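Local structure of type III Pentaketide Synthase (Neurospora crassa, 3EUO) at residues Y12-L17 / Q50-N56; L172-T178 / F201-A207; A294-G298 / N329-I335. The protein probably catalyses acyl transfer as a type III polyketide synthase of the chalcone and stilbene synthase family, building pentaketide products. All coordinates share one frame; numbering follows the deposited sequence.

In the fold
From the N terminus, the three contacts follow one another in series, and none nests within or crosses another. Interaction 1 joins strands 15-17 and 51-53 into a small antiparallel sheet and closes a loop that holds helices 20-29 and 34-42. Interaction 2 pairs neighbouring strands 168-175 and 204-211 of the large mixed sheet, closing over helices 181-191 and 197-200. Interaction 3 brings the end of strand 292-295, at an outer position of that sheet, to segment 329-335, which leads into helix 334-342. Ser53 and Ser52 bond to Thr178 and Asp203 between the first two contacts. Glu175 and Ser206 bond to Ser332 and Ala333, tying interaction 2 to interaction 3.

Interaction 1. Residues Y12-L17 / Q50-N56; sequences YPPYSL and QRSSIGN
Tyr15 and Leu17 pair through their backbones with Ser53 and Arg51. Leu17 N gives a nearly straight bond to Arg51 O (2.8 Å, 173° at the hydrogen), and Arg51 N returns one to Leu17 O. Ser53 N reaches Tyr15 O at 2.9 Å. The reverse bond, Tyr15 N to Ser53 O, is longer (3.2 Å) and more bent. Ser16 and Ser52 form the non-hydrogen-bonded pair between them. The result is a two-stranded antiparallel sheet, not a hairpin, since its strands are far apart in sequence. It lies beside the loop that leads into strand 204-211. Ser53 OG bonds to Thr178 and Ile54 N to Asp203.

Packing makes the face of Tyr15, Leu17 and Ser53. Leu17 CD1 rests on Ser53 CB at 3.5 Å. Tyr15 CG stands anti to the carbonyl carbon, beside its backbone N (chi1 -58°), which brings the ring over the Gly55 and Asn56 backbone, with Ser53 O at its edge.

On the Ser16 side, Tyr12 CD1 lies 3.3 Å from Ser52 OG. Before the strand, Pro13 CB touches Ser53 O and lies near Ile54 CG2.

Three waters add further polar links. One donates to Pro13 O and Tyr15 O and accepts from Ser52 OG, which also bonds to His327. A second joins Ser16 OG to Ser52 OG. A third donates to Leu17 O and accepts from Arg51 NE, while Arg51 NH1 bonds to Phe201 O.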
ATOM      1  N   TYR A  12      -1.464  18.249  13.838  1.00 15.92           N
ATOM      2  CA  TYR A  12      -0.342  18.915  13.211  1.00 15.80           C
ATOM      3  C   TYR A  12       0.843  18.886  14.174  1.00 15.88           C
ATOM      4  O   TYR A  12       0.646  18.830  15.394  1.00 15.97           O
ATOM      5  CB  TYR A  12      -0.715  20.359  12.841  1.00 15.78           C
ATOM      6  CG  TYR A  12      -1.593  20.473  11.609  1.00 15.90           C
ATOM      7  CD1 TYR A  12      -1.052  20.351  10.328  1.00 14.92           C
ATOM      8  CD2 TYR A  12      -2.972  20.714  11.723  1.00 15.86           C
ATOM      9  CE1 TYR A  12      -1.860  20.464   9.181  1.00 16.34           C
ATOM     10  CE2 TYR A  12      -3.782  20.829  10.588  1.00 15.76           C
ATOM     11  CZ  TYR A  12      -3.224  20.698   9.321  1.00 16.10           C
ATOM     12  OH  TYR A  12      -4.023  20.805   8.193  1.00 16.32           O
ATOM     13  N   PRO A  13       2.075  18.901  13.638  1.00 16.19           N
ATOM     14  CA  PRO A  13       3.272  18.983  14.474  1.00 16.68           C
ATOM     15  C   PRO A  13       3.420  20.357  15.146  1.00 17.42           C
ATOM     16  O   PRO A  13       2.621  21.261  14.866  1.00 17.22           O
ATOM     17  CB  PRO A  13       4.409  18.712  13.486  1.00 16.43           C
ATOM     18  CG  PRO A  13       3.852  19.097  12.155  1.00 16.66           C
ATOM     19  CD  PRO A  13       2.404  18.810  12.202  1.00 16.30           C
ATOM     20  N   PRO A  14       4.422  20.508  16.038  1.00 18.00           N
ATOM     21  CA  PRO A  14       4.589  21.712  16.867  1.00 18.85           C
ATOM     22  C   PRO A  14       4.913  23.008  16.124  1.00 19.09           C
ATOM     23  O   PRO A  14       4.587  24.088  16.626  1.00 19.56           O
ATOM     24  CB  PRO A  14       5.781  21.356  17.765  1.00 18.77           C
ATOM     25  CG  PRO A  14       5.877  19.869  17.730  1.00 19.06           C
ATOM     26  CD  PRO A  14       5.456  19.505  16.344  1.00 18.57           C
ATOM     27  N   TYR A  15       5.560  22.911  14.963  1.00 18.98           N
ATOM     28  CA  TYR A  15       6.152  24.088  14.319  1.00 19.29           C
ATOM     29  C   TYR A  15       5.324  24.618  13.151  1.00 19.00           C
ATOM     30  O   TYR A  15       4.664  23.856  12.438  1.00 18.56           O
ATOM     31  CB  TYR A  15       7.596  23.807  13.880  1.00 19.91           C
ATOM     32  CG  TYR A  15       8.509  23.394  15.013  1.00 21.00           C
ATOM     33  CD1 TYR A  15       9.278  24.341  15.697  1.00 21.78           C
ATOM     34  CD2 TYR A  15       8.599  22.058  15.412  1.00 21.87           C
ATOM     35  CE1 TYR A  15      10.117  23.961  16.742  1.00 21.97           C
ATOM     36  CE2 TYR A  15       9.436  21.670  16.460  1.00 22.58           C
ATOM     37  CZ  TYR A  15      10.192  22.629  17.116  1.00 21.87           C
ATOM     38  OH  TYR A  15      11.020  22.246  18.152  1.00 23.09           O
ATOM     39  N   SER A  16       5.369  25.936  12.975  1.00 18.57           N
ATOM     40  CA  SER A  16       4.677  26.602  11.878  1.00 18.66           C
ATOM     41  C   SER A  16       5.665  27.531  11.202  1.00 18.54           C
ATOM     42  O   SER A  16       6.171  28.472  11.825  1.00 19.13           O
ATOM     43  CB  SER A  16       3.465  27.384  12.391  1.00 19.11           C
ATOM     44  OG  SER A  16       2.405  26.512  12.758  1.00 20.47           O
ATOM     45  N   LEU A  17       5.950  27.250   9.935  1.00 17.61           N
ATOM     46  CA  LEU A  17       7.006  27.934   9.201  1.00 16.92           C
ATOM     47  C   LEU A  17       6.470  28.936   8.199  1.00 16.61           C
ATOM     48  O   LEU A  17       5.674  28.589   7.322  1.00 15.08           O
ATOM     49  CB  LEU A  17       7.886  26.925   8.471  1.00 17.18           C
ATOM     50  CG  LEU A  17       8.452  25.750   9.277  1.00 17.51           C
ATOM     51  CD1 LEU A  17       9.186  24.788   8.341  1.00 18.71           C
ATOM     52  CD2 LEU A  17       9.368  26.228  10.399  1.00 18.92           C
ATOM     53  N   GLN A  50       1.605  30.001   6.426  1.00 16.23           N
ATOM     54  CA  GLN A  50       2.449  29.147   7.260  1.00 16.44           C
ATOM     55  C   GLN A  50       2.289  27.689   6.876  1.00 15.84           C
ATOM     56  O   GLN A  50       1.194  27.260   6.525  1.00 15.10           O
ATOM     57  CB  GLN A  50       2.086  29.304   8.735  1.00 17.32           C
ATOM     58  CG  GLN A  50       2.521  30.625   9.347  1.00 20.58           C
ATOM     59  CD  GLN A  50       2.507  30.591  10.851  1.00 25.65           C
ATOM     60  OE1 GLN A  50       1.503  30.225  11.472  1.00 27.72           O
ATOM     61  NE2 GLN A  50       3.625  30.976  11.457  1.00 27.39           N
ATOM     62  N   ARG A  51       3.389  26.943   6.946  1.00 15.34           N
ATOM     63  CA  ARG A  51       3.367  25.498   6.723  1.00 14.85           C
ATOM     64  C   ARG A  51       3.701  24.773   8.022  1.00 14.67           C
ATOM     65  O   ARG A  51       4.631  25.143   8.735  1.00 14.75           O
ATOM     66  CB  ARG A  51       4.358  25.080   5.637  1.00 14.75           C
ATOM     67  CG  ARG A  51       4.050  25.574   4.229  1.00 14.48           C
ATOM     68  CD  ARG A  51       5.164  25.176   3.243  1.00 15.23           C
ATOM     69  NE  ARG A  51       6.470  25.691   3.658  1.00 14.86           N
ATOM     70  CZ  ARG A  51       7.453  24.959   4.181  1.00 16.50           C
ATOM     71  NH1 ARG A  51       7.311  23.642   4.355  1.00 16.17           N
ATOM     72  NH2 ARG A  51       8.591  25.546   4.537  1.00 15.55           N
ATOM     73  N   SER A  52       2.932  23.738   8.327  1.00 14.86           N
ATOM     74  CA  SER A  52       3.151  22.937   9.522  1.00 15.13           C
ATOM     75  C   SER A  52       4.346  22.013   9.312  1.00 15.07           C
ATOM     76  O   SER A  52       4.484  21.423   8.244  1.00 15.31           O
ATOM     77  CB  SER A  52       1.898  22.126   9.831  1.00 15.60           C
ATOM     78  OG  SER A  52       0.862  22.987  10.303  1.00 17.86           O
ATOM     79  N   SER A  53       5.199  21.901  10.328  1.00 14.85           N
ATOM     80  CA  SER A  53       6.424  21.098  10.229  1.00 14.51           C
ATOM     81  C   SER A  53       6.816  20.427  11.538  1.00 14.47           C
ATOM     82  O   SER A  53       6.607  20.977  12.628  1.00 13.94           O
ATOM     83  CB  SER A  53       7.583  21.961   9.732  1.00 14.57           C
ATOM     84  OG  SER A  53       8.781  21.216   9.610  1.00 15.32           O
ATOM     85  N   ILE A  54       7.399  19.237  11.417  1.00 14.64           N
ATOM     86  CA  ILE A  54       7.970  18.526  12.563  1.00 14.69           C
ATOM     87  C   ILE A  54       9.151  19.275  13.188  1.00 15.05           C
ATOM     88  O   ILE A  54       9.535  18.995  14.325  1.00 14.77           O
ATOM     89  CB  ILE A  54       8.415  17.086  12.202  1.00 15.01           C
ATOM     90  CG1 ILE A  54       9.469  17.090  11.086  1.00 15.13           C
ATOM     91  CG2 ILE A  54       7.216  16.224  11.848  1.00 13.55           C
ATOM     92  CD1 ILE A  54      10.911  17.071  11.588  1.00 17.55           C
ATOM     93  N   GLY A  55       9.727  20.213  12.443  1.00 15.83           N
ATOM     94  CA  GLY A  55      10.882  20.965  12.940  1.00 16.76           C
ATOM     95  C   GLY A  55      10.955  22.402  12.463  1.00 17.46           C
ATOM     96  O   GLY A  55      10.159  22.852  11.636  1.00 17.37           O
ATOM     97  N   ASN A  56      11.919  23.136  13.008  1.00 18.31           N
ATOM     98  CA  ASN A  56      12.234  24.458  12.504  1.00 18.68           C
ATOM     99  C   ASN A  56      13.514  24.381  11.664  1.00 18.74           C
ATOM    100  O   ASN A  56      14.150  23.327  11.613  1.00 18.63           O
ATOM    101  CB  ASN A  56      12.333  25.472  13.658  1.00 19.28           C
ATOM    102  CG  ASN A  56      13.467  25.174  14.618  1.00 19.77           C
ATOM    103  OD1 ASN A  56      14.484  24.585  14.246  1.00 20.00           O
ATOM    104  ND2 ASN A  56      13.299  25.595  15.869  1.00 21.28           N
TER
HETATM  105  O   HOH W   1       2.003  22.878  12.980  1.00 24.59           O
HETATM  106  O   HOH W   2       1.300  25.906  10.405  1.00 21.65           O
HETATM  107  O   HOH W   3       6.113  28.483   4.617  1.00 21.66           O

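Interaction 2. Residues L172-T178 / F201-A207; sequences LALEVST and FSDCASA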
ATOM      1  N   LEU A 172      -6.484   6.371   8.133  1.00 11.28           N
ATOM      2  CA  LEU A 172      -5.389   7.205   8.628  1.00 11.08           C
ATOM      3  C   LEU A 172      -4.455   7.691   7.521  1.00 10.98           C
ATOM      4  O   LEU A 172      -4.056   6.914   6.662  1.00 11.14           O
ATOM      5  CB  LEU A 172      -4.585   6.429   9.690  1.00 11.11           C
ATOM      6  CG  LEU A 172      -3.301   7.056  10.272  1.00 11.63           C
ATOM      7  CD1 LEU A 172      -3.620   8.266  11.143  1.00 11.74           C
ATOM      8  CD2 LEU A 172      -2.489   6.015  11.057  1.00 11.20           C
ATOM      9  N   ALA A 173      -4.107   8.975   7.566  1.00 10.87           N
ATOM     10  CA  ALA A 173      -3.085   9.531   6.672  1.00 10.78           C
ATOM     11  C   ALA A 173      -2.012  10.234   7.482  1.00 11.43           C
ATOM     12  O   ALA A 173      -2.316  11.009   8.397  1.00 11.61           O
ATOM     13  CB  ALA A 173      -3.705  10.489   5.678  1.00 11.34           C
ATOM     14  N   LEU A 174      -0.757   9.943   7.163  1.00 11.01           N
ATOM     15  CA  LEU A 174       0.365  10.628   7.788  1.00 10.80           C
ATOM     16  C   LEU A 174       1.374  11.000   6.714  1.00 10.95           C
ATOM     17  O   LEU A 174       1.794  10.149   5.924  1.00 10.65           O
ATOM     18  CB  LEU A 174       1.002   9.735   8.860  1.00 10.62           C
ATOM     19  CG  LEU A 174       2.388  10.101   9.412  1.00 10.79           C
ATOM     20  CD1 LEU A 174       2.383  11.438  10.166  1.00 11.48           C
ATOM     21  CD2 LEU A 174       2.900   8.985  10.312  1.00 10.76           C
ATOM     22  N   GLU A 175       1.772  12.270   6.694  1.00 11.13           N
ATOM     23  CA  GLU A 175       2.788  12.726   5.750  1.00 11.23           C
ATOM     24  C   GLU A 175       3.788  13.614   6.465  1.00 11.28           C
ATOM     25  O   GLU A 175       3.402  14.488   7.241  1.00 11.13           O
ATOM     26  CB  GLU A 175       2.173  13.479   4.559  1.00 11.15           C
ATOM     27  CG  GLU A 175       1.093  12.706   3.786  1.00 12.52           C
ATOM     28  CD  GLU A 175       1.623  11.565   2.920  1.00 13.71           C
ATOM     29  OE1 GLU A 175       2.842  11.266   2.926  1.00 12.37           O
ATOM     30  OE2 GLU A 175       0.792  10.950   2.216  1.00 12.50           O
ATOM     31  N   VAL A 176       5.064  13.332   6.241  1.00 11.10           N
ATOM     32  CA  VAL A 176       6.154  14.199   6.694  1.00 11.59           C
ATOM     33  C   VAL A 176       6.963  14.559   5.450  1.00 11.82           C
ATOM     34  O   VAL A 176       7.810  13.783   4.993  1.00 12.47           O
ATOM     35  CB  VAL A 176       7.056  13.518   7.752  1.00 11.50           C
ATOM     36  CG1 VAL A 176       8.184  14.465   8.190  1.00 12.73           C
ATOM     37  CG2 VAL A 176       6.230  13.075   8.969  1.00 11.77           C
ATOM     38  N   SER A 177       6.678  15.729   4.892  1.00 12.09           N
ATOM     39  CA  SER A 177       7.297  16.164   3.647  1.00 12.73           C
ATOM     40  C   SER A 177       8.406  17.195   3.858  1.00 12.75           C
ATOM     41  O   SER A 177       9.303  17.320   3.021  1.00 12.94           O
ATOM     42  CB  SER A 177       6.236  16.772   2.735  1.00 13.30           C
ATOM     43  OG  SER A 177       5.673  17.919   3.344  1.00 13.88           O
ATOM     44  N   THR A 178       8.338  17.944   4.957  1.00 12.89           N
ATOM     45  CA  THR A 178       9.238  19.101   5.135  1.00 13.50           C
ATOM     46  C   THR A 178      10.698  18.714   5.295  1.00 13.81           C
ATOM     47  O   THR A 178      11.591  19.518   5.006  1.00 14.21           O
ATOM     48  CB  THR A 178       8.836  20.012   6.320  1.00 13.62           C
ATOM     49  OG1 THR A 178       8.904  19.268   7.539  1.00 13.97           O
ATOM     50  CG2 THR A 178       7.439  20.588   6.117  1.00 13.58           C
ATOM     51  N   PHE A 201       4.538  22.067   0.407  1.00 13.06           N
ATOM     52  CA  PHE A 201       4.245  20.889   1.229  1.00 12.84           C
ATOM     53  C   PHE A 201       4.561  21.013   2.715  1.00 12.53           C
ATOM     54  O   PHE A 201       5.552  21.625   3.114  1.00 12.00           O
ATOM     55  CB  PHE A 201       4.883  19.635   0.624  1.00 12.61           C
ATOM     56  CG  PHE A 201       4.177  19.149  -0.602  1.00 13.39           C
ATOM     57  CD1 PHE A 201       2.993  18.421  -0.493  1.00 14.44           C
ATOM     58  CD2 PHE A 201       4.685  19.431  -1.870  1.00 14.46           C
ATOM     59  CE1 PHE A 201       2.326  17.965  -1.636  1.00 15.65           C
ATOM     60  CE2 PHE A 201       4.025  18.983  -3.024  1.00 16.03           C
ATOM     61  CZ  PHE A 201       2.845  18.251  -2.904  1.00 14.41           C
ATOM     62  N   SER A 202       3.686  20.406   3.513  1.00 12.41           N
ATOM     63  CA  SER A 202       3.753  20.451   4.966  1.00 12.66           C
ATOM     64  C   SER A 202       3.481  19.072   5.588  1.00 13.11           C
ATOM     65  O   SER A 202       3.204  18.094   4.871  1.00 13.48           O
ATOM     66  CB  SER A 202       2.742  21.483   5.489  1.00 12.40           C
ATOM     67  OG  SER A 202       1.416  21.139   5.100  1.00 13.46           O
ATOM     68  N   ASP A 203       3.536  19.017   6.919  1.00 12.92           N
ATOM     69  CA  ASP A 203       3.452  17.775   7.688  1.00 13.38           C
ATOM     70  C   ASP A 203       2.159  17.746   8.499  1.00 13.57           C
ATOM     71  O   ASP A 203       1.749  18.768   9.056  1.00 13.71           O
ATOM     72  CB  ASP A 203       4.641  17.644   8.654  1.00 13.39           C
ATOM     73  CG  ASP A 203       5.988  17.814   7.966  1.00 14.02           C
ATOM     74  OD1 ASP A 203       6.070  17.615   6.736  1.00 14.02           O
ATOM     75  OD2 ASP A 203       6.968  18.150   8.665  1.00 13.06           O
ATOM     76  N   CYS A 204       1.532  16.575   8.564  1.00 13.65           N
ATOM     77  CA  CYS A 204       0.271  16.412   9.282  1.00 13.42           C
ATOM     78  C   CYS A 204      -0.105  14.949   9.394  1.00 13.39           C
ATOM     79  O   CYS A 204       0.305  14.129   8.575  1.00 13.23           O
ATOM     80  CB  CYS A 204      -0.863  17.143   8.550  1.00 13.73           C
ATOM     81  SG  CYS A 204      -2.455  17.177   9.433  1.00 15.67           S
ATOM     82  N   ALA A 205      -0.906  14.629  10.407  1.00 12.98           N
ATOM     83  CA  ALA A 205      -1.603  13.345  10.420  1.00 12.63           C
ATOM     84  C   ALA A 205      -3.064  13.612  10.683  1.00 12.92           C
ATOM     85  O   ALA A 205      -3.409  14.514  11.439  1.00 13.10           O
ATOM     86  CB  ALA A 205      -1.029  12.412  11.469  1.00 12.90           C
ATOM     87  N   SER A 206      -3.926  12.833  10.039  1.00 12.87           N
ATOM     88  CA  SER A 206      -5.356  12.979  10.234  1.00 13.24           C
ATOM     89  C   SER A 206      -6.012  11.623  10.107  1.00 12.97           C
ATOM     90  O   SER A 206      -5.511  10.749   9.404  1.00 12.34           O
ATOM     91  CB  SER A 206      -5.944  13.946   9.217  1.00 13.00           C
ATOM     92  OG  SER A 206      -5.700  13.499   7.901  1.00 13.83           O
ATOM     93  N   ALA A 207      -7.134  11.450  10.798  1.00 13.22           N
ATOM     94  CA  ALA A 207      -7.816  10.162  10.822  1.00 13.03           C
ATOM     95  C   ALA A 207      -9.317  10.332  10.917  1.00 13.34           C
ATOM     96  O   ALA A 207      -9.806  11.334  11.443  1.00 13.37           O
ATOM     97  CB  ALA A 207      -7.304   9.316  11.988  1.00 13.37           C
TER
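Strands 172-175 and 204-207 run almost exactly antiparallel (178°), with Ala173 and Glu175 as the hydrogen-bonded partners of Ser206 and Cys204. All four bonds are of ordinary length. Ala173 N to Ser206 O, at 2.9 Å, is nearly straight at 176°. Glu175 N to Cys204 O is 3.0 Å.

Leu172 and Leu174 stand on one face with Ala207 and Ala205. In both leucines CG is trans to the backbone N (chi1 175° in Leu172), which swings CD1 over the neighbouring strand. Leu172 CD1 meets Ala207 CB at 3.9 Å, and Leu174 CD1 meets Ala205 CB at 3.8 Å. Helices 70-96 and 119-127 pack on this face. On the other face, Glu175 turns away from strand 204-207 and bonds to Ser332, Thr112 and Cys111 N.

Past the strands, the Asp203 carboxylate takes over from the backbone pairing and grips the turn at Ser177 and Thr178. OD1 accepts from two amides. Thr178 N meets the syn lone pair of Asp203 OD1 at 2.9 Å. Ser177 N reaches Asp203 OD1 at 2.7 Å from above the carboxylate plane. Thr178 OG1 donates to Asp203 OD2 in a short bond of 2.5 Å, on the syn side but a little out of the carboxylate plane. Val176 CG1 lies near OD2.

Ile54 N also bonds to OD2. Both oxygens of this buried carboxylate thus have donors, which fixes its rotation. Such a set of N-H and O-H donors would probably stabilise a negative charge on Asp203.

Interaction 3. Residues A294-G298 / N329-I335; sequences AMHPG and NSSSATI
The His296 ring and the Asn329 amide meet with their planes 73° apart, and the ring is approached at its edge. Asn329 OD1 lies at that edge near the ring plane, 3.1 Å from His296 NE2, in a weak hydrogen bond bent to 125°. Thr334 CB sits in the ring plane, 3.4 Å from His296 CD2. With CG trans to its backbone N (chi1 175°), His296 holds the ring out toward segment 329-335.

Asn329 works with both ends of its amide. Asn329 OD1 also accepts from Ser331 N at 2.8 Å, which makes an Asx turn. Asn329 ND2 gives a weak bond to Gly298 O (3.0 Å) and also hydrogen-bonds to the oxidised cysteine, a 3-sulfinoalanine, at position 143. If Asn329 were replaced by an alanine, His296 NE2 and Gly298 O would probably lose these partners, and the turn at Ser331 would be free to shift.

Thr334 OG1 donates to Ser331 O, as does Thr334 N from the same face of that carbonyl. Thr334 CG2 touches Pro297 CD at 3.6 Å. Pro297 is the centre of an inverse gamma turn. Further back, Ile335 CD1 touches Ala294 O at 3.3 Å, joining the strand end to helix 334-342.

The grouping of His296, Asn329 and the modified Cys143 is consistent with the Cys-His-Asn catalytic triad of chalcone synthase-like enzymes in the thiolase fold.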
ATOM      1  N   ALA A 294     -15.428  20.207   0.086  1.00 16.45           N
ATOM      2  CA  ALA A 294     -14.208  19.889   0.804  1.00 16.08           C
ATOM      3  C   ALA A 294     -13.162  19.507  -0.247  1.00 16.13           C
ATOM      4  O   ALA A 294     -13.015  18.331  -0.592  1.00 15.59           O
ATOM      5  CB  ALA A 294     -14.453  18.732   1.775  1.00 16.44           C
ATOM      6  N   MET A 295     -12.463  20.510  -0.775  1.00 16.07           N
ATOM      7  CA  MET A 295     -11.434  20.278  -1.787  1.00 16.34           C
ATOM      8  C   MET A 295     -10.071  20.098  -1.139  1.00 16.22           C
ATOM      9  O   MET A 295      -9.737  20.814  -0.196  1.00 16.23           O
ATOM     10  CB  MET A 295     -11.366  21.467  -2.752  1.00 16.83           C
ATOM     11  CG  MET A 295     -10.344  21.315  -3.880  1.00 19.09           C
ATOM     12  SD  MET A 295     -10.884  20.191  -5.191  1.00 26.15           S
ATOM     13  CE  MET A 295     -12.569  20.784  -5.384  1.00 18.47           C
ATOM     14  N   HIS A 296      -9.280  19.155  -1.646  1.00 15.89           N
ATOM     15  CA  HIS A 296      -7.881  19.088  -1.251  1.00 16.38           C
ATOM     16  C   HIS A 296      -7.159  20.252  -1.924  1.00 16.32           C
ATOM     17  O   HIS A 296      -7.155  20.349  -3.157  1.00 16.21           O
ATOM     18  CB  HIS A 296      -7.218  17.770  -1.655  1.00 16.39           C
ATOM     19  CG  HIS A 296      -5.750  17.743  -1.361  1.00 17.87           C
ATOM     20  ND1 HIS A 296      -4.786  17.714  -2.347  1.00 19.68           N
ATOM     21  CD2 HIS A 296      -5.083  17.798  -0.185  1.00 17.48           C
ATOM     22  CE1 HIS A 296      -3.589  17.728  -1.788  1.00 18.06           C
ATOM     23  NE2 HIS A 296      -3.742  17.772  -0.477  1.00 19.53           N
ATOM     24  N   PRO A 297      -6.553  21.142  -1.120  1.00 16.78           N
ATOM     25  CA  PRO A 297      -5.925  22.329  -1.688  1.00 17.16           C
ATOM     26  C   PRO A 297      -4.498  22.033  -2.151  1.00 17.83           C
ATOM     27  O   PRO A 297      -3.530  22.424  -1.486  1.00 17.63           O
ATOM     28  CB  PRO A 297      -5.952  23.314  -0.525  1.00 16.98           C
ATOM     29  CG  PRO A 297      -5.822  22.443   0.708  1.00 17.31           C
ATOM     30  CD  PRO A 297      -6.433  21.098   0.352  1.00 16.71           C
ATOM     31  N   GLY A 298      -4.386  21.329  -3.278  1.00 18.27           N
ATOM     32  CA  GLY A 298      -3.093  20.918  -3.828  1.00 19.60           C
ATOM     33  C   GLY A 298      -2.204  22.100  -4.173  1.00 20.23           C
ATOM     34  O   GLY A 298      -0.979  22.015  -4.061  1.00 20.88           O
ATOM     35  N   ASN A 329      -0.059  22.445   2.122  1.00 12.58           N
ATOM     36  CA  ASN A 329      -0.528  21.194   1.527  1.00 12.67           C
ATOM     37  C   ASN A 329       0.149  20.011   2.226  1.00 12.75           C
ATOM     38  O   ASN A 329       1.330  19.750   2.004  1.00 12.55           O
ATOM     39  CB  ASN A 329      -0.222  21.212   0.014  1.00 12.41           C
ATOM     40  CG  ASN A 329      -0.539  19.896  -0.695  1.00 13.66           C
ATOM     41  OD1 ASN A 329      -0.907  18.905  -0.076  1.00 15.52           O
ATOM     42  ND2 ASN A 329      -0.371  19.889  -2.017  1.00 13.77           N
ATOM     43  N   SER A 330      -0.607  19.298   3.063  1.00 12.99           N
ATOM     44  CA  SER A 330      -0.065  18.166   3.825  1.00 13.00           C
ATOM     45  C   SER A 330      -0.308  16.837   3.107  1.00 13.26           C
ATOM     46  O   SER A 330      -0.462  15.797   3.753  1.00 12.76           O
ATOM     47  CB  SER A 330      -0.659  18.125   5.243  1.00 13.29           C
ATOM     48  OG  SER A 330      -0.432  19.344   5.931  1.00 14.23           O
ATOM     49  N   SER A 331      -0.324  16.889   1.772  1.00 13.02           N
ATOM     50  CA  SER A 331      -0.548  15.715   0.922  1.00 13.04           C
ATOM     51  C   SER A 331      -1.801  14.937   1.373  1.00 12.81           C
ATOM     52  O   SER A 331      -2.845  15.550   1.609  1.00 12.86           O
ATOM     53  CB  SER A 331       0.724  14.859   0.852  1.00 13.04           C
ATOM     54  OG  SER A 331       0.554  13.734   0.011  1.00 12.77           O
ATOM     55  N   SER A 332      -1.705  13.616   1.528  1.00 12.66           N
ATOM     56  CA  SER A 332      -2.885  12.790   1.819  1.00 12.82           C
ATOM     57  C   SER A 332      -3.603  13.124   3.135  1.00 12.69           C
ATOM     58  O   SER A 332      -4.774  12.778   3.302  1.00 12.65           O
ATOM     59  CB  SER A 332      -2.518  11.299   1.816  1.00 13.17           C
ATOM     60  OG  SER A 332      -1.728  10.977   2.949  1.00 13.78           O
ATOM     61  N   ALA A 333      -2.896  13.779   4.058  1.00 12.40           N
ATOM     62  CA  ALA A 333      -3.452  14.095   5.384  1.00 12.64           C
ATOM     63  C   ALA A 333      -4.367  15.325   5.393  1.00 12.86           C
ATOM     64  O   ALA A 333      -5.096  15.555   6.363  1.00 12.45           O
ATOM     65  CB  ALA A 333      -2.324  14.259   6.409  1.00 12.84           C
ATOM     66  N   THR A 334      -4.343  16.108   4.318  1.00 12.96           N
ATOM     67  CA  THR A 334      -5.044  17.390   4.325  1.00 13.73           C
ATOM     68  C   THR A 334      -6.561  17.243   4.263  1.00 13.41           C
ATOM     69  O   THR A 334      -7.283  18.016   4.901  1.00 13.34           O
ATOM     70  CB  THR A 334      -4.598  18.314   3.175  1.00 14.14           C
ATOM     71  OG1 THR A 334      -3.171  18.306   3.079  1.00 15.26           O
ATOM     72  CG2 THR A 334      -5.070  19.745   3.428  1.00 14.93           C
ATOM     73  N   ILE A 335      -7.041  16.271   3.495  1.00 13.36           N
ATOM     74  CA  ILE A 335      -8.481  16.174   3.254  1.00 13.10           C
ATOM     75  C   ILE A 335      -9.281  15.915   4.529  1.00 13.05           C
ATOM     76  O   ILE A 335     -10.338  16.525   4.716  1.00 12.78           O
ATOM     77  CB  ILE A 335      -8.870  15.203   2.090  1.00 13.37           C
ATOM     78  CG1 ILE A 335     -10.348  15.369   1.696  1.00 13.90           C
ATOM     79  CG2 ILE A 335      -8.573  13.749   2.445  1.00 12.63           C
ATOM     80  CD1 ILE A 335     -10.755  16.798   1.335  1.00 13.86           C
TER